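Local coordinates for protein N-acetylmuramoyl-L-alanine amidase (Mycolicibacterium smegmatis, PDB 7AGM) that probably cleaves the amide bond between N-acetylmuramic acid and L-alanine in cell-wall peptidoglycan, as a zinc-dependent amidase, at residues Ala102-His107 and Arg210-Phe215; Met9-Asp14 and Ala65-Leu70; Ser166-Leu171 and Ser178-Cys183; Gln137-Met142 and Gly160-Arg165. One frame throughout, in Å; residues are numbered along the deposited sequence.

In the fold
From the N terminus, contact 2 is the first to close: strand 10-15 meets the end of helix 52-69 across a 50-residue excursion. Contact 1 then opens on the neighbouring strand 102-109 and closes only at helix 198-219. Within that long span fall contact 4, which sets helix 134-148 against edge strand 162-165, and after it contact 3, which turns from helix 169-173 back to strand 178-185; none of the loops cross. All four reach one mixed six-stranded sheet. Helices 52-69, 134-148 and 198-219 pack on one of its faces, while the short helix of contact 3 packs on the other, where His107 of strand 102-109 binds zinc.

Contact 1: Ala102-His107 and Arg210-Phe215; sequences AIVSIH and RGIAGF. With ZN (zinc ion), chain C.
Ile212 is the first residue of Arg210-Phe215 to meet the strand, laying the end of its side chain against Val104. Its CG1 stands anti to the carbonyl carbon (chi1 -64°) and the chain runs on extended, which brings Ile212 CD1 to 3.8 Å from Val104 CG2. The same valine methyl also touches Ile212 CG1, and the two side chains cross obliquely. One turn further on comes Phe215, fixed to the helix by its own N, which bonds to Gly211 O at 3.0 Å. With its CG anti to the backbone N (chi1 175°), the ring swings toward the start of the strand and meets Ala102 at an edge: Ala102 CB lies near the ring plane, 4.2 Å from Phe215 CD2. The ring of Phe138, from helix 134-148, stacks with that of Phe215, and Phe138 also touches Ala102 and Val104, so it plugs the same seam.

All four touching residues are buried and the contact is purely apolar. The strand continues beyond it to His107, whose ND1 binds the zinc ion at 2.0 Å. Three waters, His17 and Glu52 complete six ligands. This is an alpha/beta fold in which helix 198-219 backs a central strand that delivers one ligand of the amidase zinc site at its far end.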
loop_
_atom_site.group_PDB
_atom_site.type_symbol
_atom_site.label_atom_id
_atom_site.label_comp_id
_atom_site.label_asym_id
_atom_site.label_seq_id
_atom_site.Cartn_x
_atom_site.Cartn_y
_atom_site.Cartn_z
ATOM N N ALA A 102 -9.212 -8.255 2.194
ATOM C CA ALA A 102 -8.031 -7.732 1.527
ATOM C C ALA A 102 -7.497 -6.561 2.329
ATOM O O ALA A 102 -8.270 -5.786 2.900
ATOM C CB ALA A 102 -8.347 -7.259 0.100
ATOM N N ILE A 103 -6.173 -6.441 2.359
ATOM C CA ILE A 103 -5.471 -5.323 2.975
ATOM C C ILE A 103 -4.568 -4.708 1.919
ATOM O O ILE A 103 -3.814 -5.424 1.255
ATOM C CB ILE A 103 -4.631 -5.797 4.173
ATOM C CG1 ILE A 103 -5.519 -6.503 5.207
ATOM C CG2 ILE A 103 -3.831 -4.642 4.758
ATOM C CD1 ILE A 103 -4.721 -7.403 6.195
ATOM N N VAL A 104 -4.633 -3.390 1.760
ATOM C CA VAL A 104 -3.729 -2.695 0.843
ATOM C C VAL A 104 -3.074 -1.537 1.579
ATOM O O VAL A 104 -3.771 -0.646 2.081
ATOM C CB VAL A 104 -4.427 -2.196 -0.437
ATOM C CG1 VAL A 104 -3.412 -1.523 -1.365
ATOM C CG2 VAL A 104 -5.135 -3.337 -1.149
ATOM N N SER A 105 -1.741 -1.531 1.613
ATOM C CA SER A 105 -0.975 -0.397 2.101
ATOM C C SER A 105 -0.448 0.359 0.891
ATOM O O SER A 105 0.026 -0.253 -0.068
ATOM C CB SER A 105 0.173 -0.883 2.983
ATOM O OG SER A 105 0.950 0.200 3.454
ATOM N N ILE A 106 -0.591 1.681 0.906
ATOM C CA ILE A 106 -0.276 2.519 -0.246
ATOM C C ILE A 106 0.895 3.425 0.105
ATOM O O ILE A 106 0.852 4.145 1.116
ATOM C CB ILE A 106 -1.506 3.312 -0.717
ATOM C CG1 ILE A 106 -2.596 2.344 -1.191
ATOM C CG2 ILE A 106 -1.119 4.260 -1.834
ATOM C CD1 ILE A 106 -3.875 3.028 -1.664
ATOM N N HIS A 107 1.938 3.392 -0.734
ATOM C CA HIS A 107 3.199 4.068 -0.475
ATOM C C HIS A 107 3.715 4.700 -1.755
ATOM O O HIS A 107 3.204 4.458 -2.856
ATOM C CB HIS A 107 4.265 3.100 0.046
ATOM C CG HIS A 107 4.089 2.757 1.485
ATOM N ND1 HIS A 107 4.883 3.292 2.474
ATOM C CD2 HIS A 107 3.196 1.950 2.107
ATOM C CE1 HIS A 107 4.489 2.827 3.646
ATOM N NE2 HIS A 107 3.469 2.008 3.451
ATOM N N ARG A 210 -9.083 -1.323 -9.382
ATOM C CA ARG A 210 -9.243 -2.467 -10.280
ATOM C C ARG A 210 -8.531 -3.697 -9.731
ATOM O O ARG A 210 -9.056 -4.814 -9.806
ATOM C CB ARG A 210 -8.719 -2.130 -11.675
ATOM C CG ARG A 210 -9.579 -1.136 -12.437
ATOM C CD ARG A 210 -8.941 -0.746 -13.764
ATOM N NE ARG A 210 -8.869 -1.872 -14.691
ATOM C CZ ARG A 210 -8.272 -1.831 -15.880
ATOM N NH1 ARG A 210 -7.685 -0.717 -16.296
ATOM N NH2 ARG A 210 -8.261 -2.910 -16.654
ATOM N N GLY A 211 -7.330 -3.510 -9.179
ATOM C CA GLY A 211 -6.641 -4.620 -8.531
ATOM C C GLY A 211 -7.421 -5.198 -7.363
ATOM O O GLY A 211 -7.527 -6.420 -7.211
ATOM N N ILE A 212 -7.950 -4.327 -6.500
ATOM C CA ILE A 212 -8.716 -4.782 -5.338
ATOM C C ILE A 212 -9.972 -5.516 -5.780
ATOM O O ILE A 212 -10.259 -6.627 -5.310
ATOM C CB ILE A 212 -9.046 -3.602 -4.405
ATOM C CG1 ILE A 212 -7.755 -3.009 -3.842
ATOM C CG2 ILE A 212 -10.004 -4.054 -3.294
ATOM C CD1 ILE A 212 -7.992 -1.747 -3.001
ATOM N N ALA A 213 -10.744 -4.906 -6.686
ATOM C CA ALA A 213 -11.999 -5.507 -7.127
ATOM C C ALA A 213 -11.757 -6.832 -7.836
ATOM O O ALA A 213 -12.511 -7.797 -7.640
ATOM C CB ALA A 213 -12.754 -4.539 -8.036
ATOM N N GLY A 214 -10.706 -6.903 -8.658
ATOM C CA GLY A 214 -10.391 -8.149 -9.337
ATOM C C GLY A 214 -10.032 -9.257 -8.365
ATOM O O GLY A 214 -10.468 -10.403 -8.524
ATOM N N PHE A 215 -9.251 -8.927 -7.334
ATOM C CA PHE A 215 -8.905 -9.928 -6.331
ATOM C C PHE A 215 -10.129 -10.349 -5.522
ATOM O O PHE A 215 -10.349 -11.544 -5.297
ATOM C CB PHE A 215 -7.797 -9.417 -5.406
ATOM C CG PHE A 215 -7.476 -10.370 -4.281
ATOM C CD1 PHE A 215 -6.867 -11.590 -4.541
ATOM C CD2 PHE A 215 -7.798 -10.053 -2.965
ATOM C CE1 PHE A 215 -6.573 -12.479 -3.510
ATOM C CE2 PHE A 215 -7.501 -10.934 -1.929
ATOM C CZ PHE A 215 -6.889 -12.155 -2.208
HETATM ZN ZN ZN C . 6.477 4.561 2.390
HETATM O O HOH W 1 8.527 5.153 2.598
HETATM O O HOH W 2 7.717 3.044 3.451
HETATM O O HOH W 3 7.598 3.981 0.744
#

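Contact 2: Met9-Asp14 and Ala65-Leu70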
loop_
_atom_site.group_PDB
_atom_site.type_symbol
_atom_site.label_atom_id
_atom_site.label_comp_id
_atom_site.label_asym_id
_atom_site.label_seq_id
_atom_site.Cartn_x
_atom_site.Cartn_y
_atom_site.Cartn_z
ATOM N N MET A 9 -17.878 -7.281 1.106
ATOM C CA MET A 9 -16.538 -7.695 1.486
ATOM C C MET A 9 -15.792 -6.526 2.123
ATOM O O MET A 9 -16.177 -5.363 1.979
ATOM C CB MET A 9 -15.797 -8.276 0.278
ATOM C CG MET A 9 -16.467 -9.557 -0.247
ATOM S SD MET A 9 -15.645 -10.287 -1.680
ATOM C CE MET A 9 -14.360 -11.269 -0.916
ATOM N N ILE A 10 -14.728 -6.849 2.857
ATOM C CA ILE A 10 -14.064 -5.904 3.752
ATOM C C ILE A 10 -12.637 -5.664 3.283
ATOM O O ILE A 10 -11.859 -6.614 3.133
ATOM C CB ILE A 10 -14.066 -6.416 5.203
ATOM C CG1 ILE A 10 -15.491 -6.732 5.663
ATOM C CG2 ILE A 10 -13.391 -5.421 6.112
ATOM C CD1 ILE A 10 -15.526 -7.623 6.875
ATOM N N VAL A 11 -12.283 -4.395 3.085
ATOM C CA VAL A 11 -10.935 -3.993 2.698
ATOM C C VAL A 11 -10.393 -3.032 3.746
ATOM O O VAL A 11 -11.040 -2.025 4.072
ATOM C CB VAL A 11 -10.924 -3.323 1.310
ATOM C CG1 VAL A 11 -9.522 -2.812 0.961
ATOM C CG2 VAL A 11 -11.455 -4.282 0.241
ATOM N N PHE A 12 -9.205 -3.331 4.269
ATOM C CA PHE A 12 -8.486 -2.411 5.145
ATOM C C PHE A 12 -7.467 -1.638 4.317
ATOM O O PHE A 12 -6.645 -2.243 3.612
ATOM C CB PHE A 12 -7.783 -3.173 6.269
ATOM C CG PHE A 12 -7.133 -2.277 7.291
ATOM C CD1 PHE A 12 -7.888 -1.705 8.315
ATOM C CD2 PHE A 12 -5.771 -2.005 7.242
ATOM C CE1 PHE A 12 -7.289 -0.878 9.265
ATOM C CE2 PHE A 12 -5.173 -1.191 8.190
ATOM C CZ PHE A 12 -5.937 -0.621 9.206
ATOM N N LEU A 13 -7.535 -0.304 4.392
ATOM C CA LEU A 13 -6.682 0.592 3.617
ATOM C C LEU A 13 -5.697 1.284 4.544
ATOM O O LEU A 13 -6.090 1.835 5.578
ATOM C CB LEU A 13 -7.528 1.639 2.887
ATOM C CG LEU A 13 -8.481 1.083 1.827
ATOM C CD1 LEU A 13 -9.447 2.173 1.364
ATOM C CD2 LEU A 13 -7.698 0.496 0.647
ATOM N N ASP A 14 -4.420 1.272 4.163
ATOM C CA ASP A 14 -3.343 1.836 4.976
ATOM C C ASP A 14 -2.540 2.848 4.170
ATOM O O ASP A 14 -1.578 2.490 3.474
ATOM C CB ASP A 14 -2.439 0.730 5.522
ATOM C CG ASP A 14 -1.186 1.275 6.178
ATOM O OD1 ASP A 14 -1.277 2.320 6.858
ATOM O OD2 ASP A 14 -0.113 0.649 6.018
ATOM N N ALA A 65 -13.382 5.999 -1.706
ATOM C CA ALA A 65 -14.621 6.448 -2.336
ATOM C C ALA A 65 -15.071 5.488 -3.432
ATOM O O ALA A 65 -16.261 5.166 -3.533
ATOM C CB ALA A 65 -14.431 7.852 -2.907
ATOM N N ALA A 66 -14.136 5.004 -4.255
ATOM C CA ALA A 66 -14.517 4.097 -5.332
ATOM C C ALA A 66 -14.990 2.757 -4.784
ATOM O O ALA A 66 -15.964 2.186 -5.290
ATOM C CB ALA A 66 -13.363 3.924 -6.320
ATOM N N LEU A 67 -14.337 2.257 -3.732
ATOM C CA LEU A 67 -14.768 1.001 -3.119
ATOM C C LEU A 67 -16.160 1.133 -2.515
ATOM O O LEU A 67 -17.005 0.247 -2.686
ATOM C CB LEU A 67 -13.759 0.546 -2.062
ATOM C CG LEU A 67 -12.423 0.076 -2.630
ATOM C CD1 LEU A 67 -11.491 -0.319 -1.498
ATOM C CD2 LEU A 67 -12.621 -1.085 -3.609
ATOM N N THR A 68 -16.420 2.236 -1.808
ATOM C CA THR A 68 -17.747 2.465 -1.249
ATOM C C THR A 68 -18.814 2.438 -2.340
ATOM O O THR A 68 -19.893 1.866 -2.149
ATOM C CB THR A 68 -17.763 3.800 -0.496
ATOM O OG1 THR A 68 -16.842 3.743 0.603
ATOM C CG2 THR A 68 -19.156 4.097 0.040
ATOM N N ALA A 69 -18.516 3.024 -3.504
ATOM C CA ALA A 69 -19.476 3.022 -4.603
ATOM C C ALA A 69 -19.762 1.611 -5.104
ATOM O O ALA A 69 -20.830 1.363 -5.674
ATOM C CB ALA A 69 -18.964 3.900 -5.746
ATOM N N LEU A 70 -18.823 0.685 -4.916
ATOM C CA LEU A 70 -19.017 -0.721 -5.255
ATOM C C LEU A 70 -19.662 -1.514 -4.121
ATOM O O LEU A 70 -19.805 -2.738 -4.237
ATOM C CB LEU A 70 -17.678 -1.358 -5.651
ATOM C CG LEU A 70 -16.974 -0.762 -6.875
ATOM C CD1 LEU A 70 -15.548 -1.295 -7.011
ATOM C CD2 LEU A 70 -17.770 -1.039 -8.145
#
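Asp14 OD1 is gripped by Arg91 in a salt bridge and by the hydroxyl of Ser77, at the end of the strand whose Val11 and Leu13 pack on Leu67. The other oxygen, Asp14 OD2, is hydrogen-bonded with Ser105 OG. The buried carboxylate thus has partners at both oxygens, and the nearby arginine would probably stabilise its negative charge.

The packing itself turns on one methyl. Leu67 reaches out from its helix with CG anti to the carbonyl carbon (chi1 -70°) and CD1 at the end of a fully extended chain (chi2 179°), so that CD1 does all the touching. Leu67 CD1 comes 4.0 Å from Val11 CG1 and 4.2 Å from Val11 CB, the two side chains crossing at about a right angle. Leu13, two residues along on the same strand face, adds a looser approach: Leu13 CD1 lies 4.3 Å from Leu67 CD1. The leucine tip therefore sits against a valine and a leucine at once. Around it, Ile212 of helix 198-219 touches both Val11 and Leu67, and Thr74 meets Leu67 from the next strand.

Leu70 N bonds to Ala66 O at 3.3 Å and weakly to Leu67 O, before the chain goes on to strand 73-76, which lies parallel beside strand 10-15. Strand, helix and neighbouring parallel strand make a beta-alpha-beta crossover, with Leu67 filling the layer between helix and sheet; the same helix carries zinc ligand Glu52 at its other end.

Contact 3: Ser166-Leu171 and Ser178-Cys183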
loop_
_atom_site.group_PDB
_atom_site.type_symbol
_atom_site.label_atom_id
_atom_site.label_comp_id
_atom_site.label_asym_id
_atom_site.label_seq_id
_atom_site.Cartn_x
_atom_site.Cartn_y
_atom_site.Cartn_z
ATOM N N SER A 166 10.860 -9.556 2.928
ATOM C CA SER A 166 10.781 -10.082 4.286
ATOM C C SER A 166 10.897 -9.006 5.358
ATOM O O SER A 166 10.747 -9.318 6.546
ATOM C CB SER A 166 11.854 -11.158 4.521
ATOM O OG SER A 166 13.162 -10.610 4.502
ATOM N N ASP A 167 11.145 -7.751 4.981
ATOM C CA ASP A 167 11.506 -6.713 5.936
ATOM C C ASP A 167 10.380 -5.734 6.252
ATOM O O ASP A 167 10.626 -4.763 6.972
ATOM C CB ASP A 167 12.732 -5.933 5.441
ATOM C CG ASP A 167 12.498 -5.260 4.094
ATOM O OD1 ASP A 167 11.931 -5.898 3.186
ATOM O OD2 ASP A 167 12.892 -4.085 3.931
ATOM N N ILE A 168 9.160 -5.956 5.753
ATOM C CA ILE A 168 8.043 -5.033 5.967
ATOM C C ILE A 168 7.178 -5.592 7.094
ATOM O O ILE A 168 6.510 -6.618 6.922
ATOM C CB ILE A 168 7.206 -4.833 4.693
ATOM C CG1 ILE A 168 8.073 -4.412 3.496
ATOM C CG2 ILE A 168 6.069 -3.820 4.958
ATOM C CD1 ILE A 168 8.887 -3.161 3.727
ATOM N N ALA A 169 7.159 -4.900 8.240
ATOM C CA ALA A 169 6.412 -5.390 9.399
ATOM C C ALA A 169 4.928 -5.569 9.090
ATOM O O ALA A 169 4.313 -6.559 9.504
ATOM C CB ALA A 169 6.614 -4.451 10.592
ATOM N N GLY A 170 4.325 -4.620 8.369
ATOM C CA GLY A 170 2.903 -4.727 8.083
ATOM C C GLY A 170 2.549 -5.946 7.253
ATOM O O GLY A 170 1.485 -6.544 7.439
ATOM N N LEU A 171 3.433 -6.336 6.329
ATOM C CA LEU A 171 3.242 -7.557 5.551
ATOM C C LEU A 171 3.549 -8.801 6.376
ATOM O O LEU A 171 2.778 -9.770 6.358
ATOM C CB LEU A 171 4.122 -7.512 4.299
ATOM C CG LEU A 171 3.691 -6.476 3.247
ATOM C CD1 LEU A 171 4.725 -6.418 2.135
ATOM C CD2 LEU A 171 2.316 -6.763 2.669
ATOM N N SER A 178 -2.823 -9.536 1.915
ATOM C CA SER A 178 -2.237 -8.213 2.121
ATOM C C SER A 178 -1.116 -7.958 1.126
ATOM O O SER A 178 -0.262 -8.828 0.911
ATOM C CB SER A 178 -1.708 -8.095 3.555
ATOM O OG SER A 178 -1.227 -6.791 3.831
ATOM N N VAL A 179 -1.140 -6.775 0.504
ATOM C CA VAL A 179 -0.075 -6.340 -0.393
ATOM C C VAL A 179 0.222 -4.880 -0.093
ATOM O O VAL A 179 -0.594 -4.164 0.496
ATOM C CB VAL A 179 -0.417 -6.519 -1.896
ATOM C CG1 VAL A 179 -0.672 -8.010 -2.231
ATOM C CG2 VAL A 179 -1.590 -5.623 -2.298
ATOM N N LEU A 180 1.417 -4.445 -0.487
ATOM C CA LEU A 180 1.833 -3.055 -0.336
ATOM C C LEU A 180 2.194 -2.534 -1.720
ATOM O O LEU A 180 3.041 -3.117 -2.402
ATOM C CB LEU A 180 3.007 -2.951 0.642
ATOM C CG LEU A 180 3.485 -1.536 1.011
ATOM C CD1 LEU A 180 4.281 -1.562 2.307
ATOM C CD2 LEU A 180 4.320 -0.869 -0.087
ATOM N N VAL A 181 1.531 -1.462 -2.149
ATOM C CA VAL A 181 1.749 -0.895 -3.475
ATOM C C VAL A 181 2.655 0.323 -3.326
ATOM O O VAL A 181 2.265 1.321 -2.701
ATOM C CB VAL A 181 0.429 -0.512 -4.161
ATOM C CG1 VAL A 181 0.715 0.145 -5.519
ATOM C CG2 VAL A 181 -0.493 -1.716 -4.304
ATOM N N GLU A 182 3.865 0.241 -3.880
ATOM C CA GLU A 182 4.713 1.413 -4.089
ATOM C C GLU A 182 4.346 1.970 -5.464
ATOM O O GLU A 182 4.664 1.362 -6.492
ATOM C CB GLU A 182 6.198 1.045 -4.007
ATOM C CG GLU A 182 6.703 0.699 -2.614
ATOM C CD GLU A 182 6.953 1.910 -1.743
ATOM O OE1 GLU A 182 6.696 3.035 -2.213
ATOM O OE2 GLU A 182 7.410 1.737 -0.588
ATOM N N CYS A 183 3.643 3.110 -5.482
ATOM C CA CYS A 183 3.035 3.597 -6.719
ATOM C C CYS A 183 4.067 4.091 -7.720
ATOM O O CYS A 183 3.849 3.985 -8.935
ATOM C CB CYS A 183 2.044 4.720 -6.411
ATOM S SG CYS A 183 0.603 4.155 -5.477
HETATM O O HOH W 4 -0.971 -5.783 6.365
#
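Flat groups enter this contact only as peptide units, with no ring taking part between Ile168-Leu171 and Ser178-Leu180: the methyl Leu171 CD2 sits over the face of the Ser178-Val179 peptide, 3.7 Å from Ser178 O. Here the short helix 169-173 packs on a face of the central sheet of the alpha/beta fold, on the side away from helix 134-148, which meets Val179.

Leu171 divides its work between two methyls. Above that peptide, Leu171 CD2 is also 3.9 Å from Val179 CA, while Leu171 CD1 rests 4.1 Å from Leu180 CB; the two leucine side chains cross at about a right angle. Ile168, at the N-cap position of the helix, meets the outer end of Leu180: the branch methyl Ile168 CG2, anti to the backbone N, comes 3.9 Å from Leu180 CD1. Leu180 itself has CG anti to its N (chi1 -175°), a turn that carries its branches out from the strand toward Ile168. Leu121 of strand 119-123 touches both Ile168 and Leu171, closing the apolar patch from the neighbouring strand.

Leu180 also lies next to the zinc site, against His107. Its side chain is about 4 Å from that of His107 and about 6 Å from the zinc ion, measured between nearest atoms, so Leu180 stands between the Ile168-Leu171 end of the contact and the metal-binding histidine. At the other end of the contact the link becomes polar: one water donates to Gly170 O at 2.8 Å and hydrogen-bonds with Ser178 OG at 2.7 Å.

Contact 4: Gln137-Met142 and Gly160-Arg165; sequences QFAKVM and GGLNPR
A helix laid against the edge strand of the mixed sheet defines this contact: Ala139 and Lys140 of helix 134-148 receive the side chain of Leu162, the first residue of strand 162-165. Leu162 has its CG anti to the carbonyl carbon (chi1 -73°), and one methyl, CD2, does most of the touching. Leu162 CD2 presses on the helix backbone, 3.6 Å from Ala139 O, and lies 3.9 Å from Ala139 CB. The amide Lys140 N is a little farther from Leu162 CD2, at 4.2 Å. On the lysine side chain, Lys140 CG passes 4.3 Å from Leu162 CD1, the other methyl. The leucine tip thus lies against the main chain of the helix beside the single methyl of Ala139.

Strand 162-165 is one of the two outermost strands of the six-stranded sheet in this alpha/beta fold and runs parallel to strand 119-123. Tyr122 of that strand touches Ala139, and Val179 of strand 178-185 does so too, which places the alanine where the helix rides over three strands. Gly161, with its positive phi of 92°, turns the chain into the strand, and Gly160 O is bonded by Arg143, a further tie to the same helix.

Past Leu162 the strand turns its next polar side chain to the opposite face, where Asn163 meets His119 and Leu121. There Arg165 NH1 donates to Asn163 OD1 at 2.8 Å, with an angle of 153° at the hydrogen. The bond lies in the carbonyl plane and nearly in that of the guanidinium, whose NE forms a salt bridge with Asp167, so two partners hold the group's rotation.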
loop_
_atom_site.group_PDB
_atom_site.type_symbol
_atom_site.label_atom_id
_atom_site.label_comp_id
_atom_site.label_asym_id
_atom_site.label_seq_id
_atom_site.Cartn_x
_atom_site.Cartn_y
_atom_site.Cartn_z
ATOM N N GLN A 137 -1.428 -14.435 -4.911
ATOM C CA GLN A 137 -2.389 -14.202 -5.981
ATOM C C GLN A 137 -2.806 -12.735 -6.035
ATOM O O GLN A 137 -2.920 -12.150 -7.124
ATOM C CB GLN A 137 -3.604 -15.109 -5.792
ATOM C CG GLN A 137 -3.257 -16.595 -5.896
ATOM C CD GLN A 137 -4.354 -17.501 -5.371
ATOM O OE1 GLN A 137 -5.411 -17.036 -4.947
ATOM N NE2 GLN A 137 -4.103 -18.804 -5.394
ATOM N N PHE A 138 -3.046 -12.126 -4.871
ATOM C CA PHE A 138 -3.408 -10.711 -4.817
ATOM C C PHE A 138 -2.303 -9.855 -5.427
ATOM O O PHE A 138 -2.577 -8.954 -6.232
ATOM C CB PHE A 138 -3.629 -10.344 -3.348
ATOM C CG PHE A 138 -4.311 -9.007 -3.112
ATOM C CD1 PHE A 138 -4.850 -8.244 -4.154
ATOM C CD2 PHE A 138 -4.403 -8.516 -1.814
ATOM C CE1 PHE A 138 -5.479 -7.011 -3.891
ATOM C CE2 PHE A 138 -5.014 -7.285 -1.549
ATOM C CZ PHE A 138 -5.557 -6.540 -2.594
ATOM N N ALA A 139 -1.041 -10.140 -5.081
ATOM C CA ALA A 139 0.064 -9.367 -5.639
ATOM C C ALA A 139 0.056 -9.427 -7.162
ATOM O O ALA A 139 0.243 -8.404 -7.831
ATOM C CB ALA A 139 1.399 -9.849 -5.072
ATOM N N LYS A 140 -0.214 -10.607 -7.724
ATOM C CA LYS A 140 -0.218 -10.749 -9.175
ATOM C C LYS A 140 -1.384 -9.995 -9.807
ATOM O O LYS A 140 -1.206 -9.315 -10.824
ATOM C CB LYS A 140 -0.247 -12.231 -9.553
ATOM C CG LYS A 140 0.965 -13.011 -9.065
ATOM C CD LYS A 140 0.923 -14.462 -9.522
ATOM C CE LYS A 140 2.160 -15.215 -9.062
ATOM N NZ LYS A 140 2.167 -16.626 -9.533
ATOM N N VAL A 141 -2.584 -10.100 -9.224
ATOM C CA VAL A 141 -3.730 -9.370 -9.764
ATOM C C VAL A 141 -3.476 -7.867 -9.702
ATOM O O VAL A 141 -3.757 -7.125 -10.657
ATOM C CB VAL A 141 -5.013 -9.754 -9.002
ATOM C CG1 VAL A 141 -6.182 -8.897 -9.467
ATOM C CG2 VAL A 141 -5.334 -11.250 -9.155
ATOM N N MET A 142 -2.936 -7.396 -8.578
ATOM C CA MET A 142 -2.658 -5.970 -8.424
ATOM C C MET A 142 -1.614 -5.503 -9.433
ATOM O O MET A 142 -1.791 -4.478 -10.105
ATOM C CB MET A 142 -2.188 -5.694 -7.000
ATOM C CG MET A 142 -1.881 -4.221 -6.731
ATOM S SD MET A 142 -3.331 -3.147 -6.798
ATOM C CE MET A 142 -4.113 -3.545 -5.235
ATOM N N GLY A 160 9.314 -7.228 -12.927
ATOM C CA GLY A 160 8.023 -7.041 -13.561
ATOM C C GLY A 160 7.000 -6.350 -12.690
ATOM O O GLY A 160 5.797 -6.474 -12.936
ATOM N N GLY A 161 7.441 -5.623 -11.669
ATOM C CA GLY A 161 6.524 -4.971 -10.762
ATOM C C GLY A 161 6.152 -5.778 -9.539
ATOM O O GLY A 161 5.302 -5.328 -8.767
ATOM N N LEU A 162 6.734 -6.966 -9.351
ATOM C CA LEU A 162 6.540 -7.786 -8.160
ATOM C C LEU A 162 7.815 -7.774 -7.328
ATOM O O LEU A 162 8.925 -7.786 -7.873
ATOM C CB LEU A 162 6.201 -9.233 -8.543
ATOM C CG LEU A 162 4.797 -9.450 -9.107
ATOM C CD1 LEU A 162 4.657 -10.882 -9.613
ATOM C CD2 LEU A 162 3.734 -9.131 -8.051
ATOM N N ASN A 163 7.664 -7.773 -6.007
ATOM C CA ASN A 163 8.793 -7.572 -5.098
ATOM C C ASN A 163 8.541 -8.357 -3.812
ATOM O O ASN A 163 8.020 -7.825 -2.823
ATOM C CB ASN A 163 8.977 -6.077 -4.824
ATOM C CG ASN A 163 10.257 -5.742 -4.074
ATOM O OD1 ASN A 163 10.284 -4.779 -3.305
ATOM N ND2 ASN A 163 11.322 -6.508 -4.310
ATOM N N PRO A 164 8.884 -9.648 -3.796
ATOM C CA PRO A 164 8.822 -10.401 -2.536
ATOM C C PRO A 164 9.780 -9.806 -1.517
ATOM O O PRO A 164 10.936 -9.504 -1.827
ATOM C CB PRO A 164 9.239 -11.823 -2.945
ATOM C CG PRO A 164 10.010 -11.643 -4.233
ATOM C CD PRO A 164 9.383 -10.464 -4.915
ATOM N N ARG A 165 9.290 -9.625 -0.288
ATOM C CA ARG A 165 10.050 -8.924 0.738
ATOM C C ARG A 165 9.810 -9.547 2.101
ATOM O O ARG A 165 8.702 -9.991 2.407
ATOM C CB ARG A 165 9.635 -7.451 0.801
ATOM C CG ARG A 165 9.981 -6.654 -0.448
ATOM C CD ARG A 165 11.459 -6.302 -0.470
ATOM N NE ARG A 165 11.752 -5.257 0.498
ATOM C CZ ARG A 165 11.690 -3.956 0.226
ATOM N NH1 ARG A 165 11.344 -3.548 -0.992
ATOM N NH2 ARG A 165 11.967 -3.065 1.169
#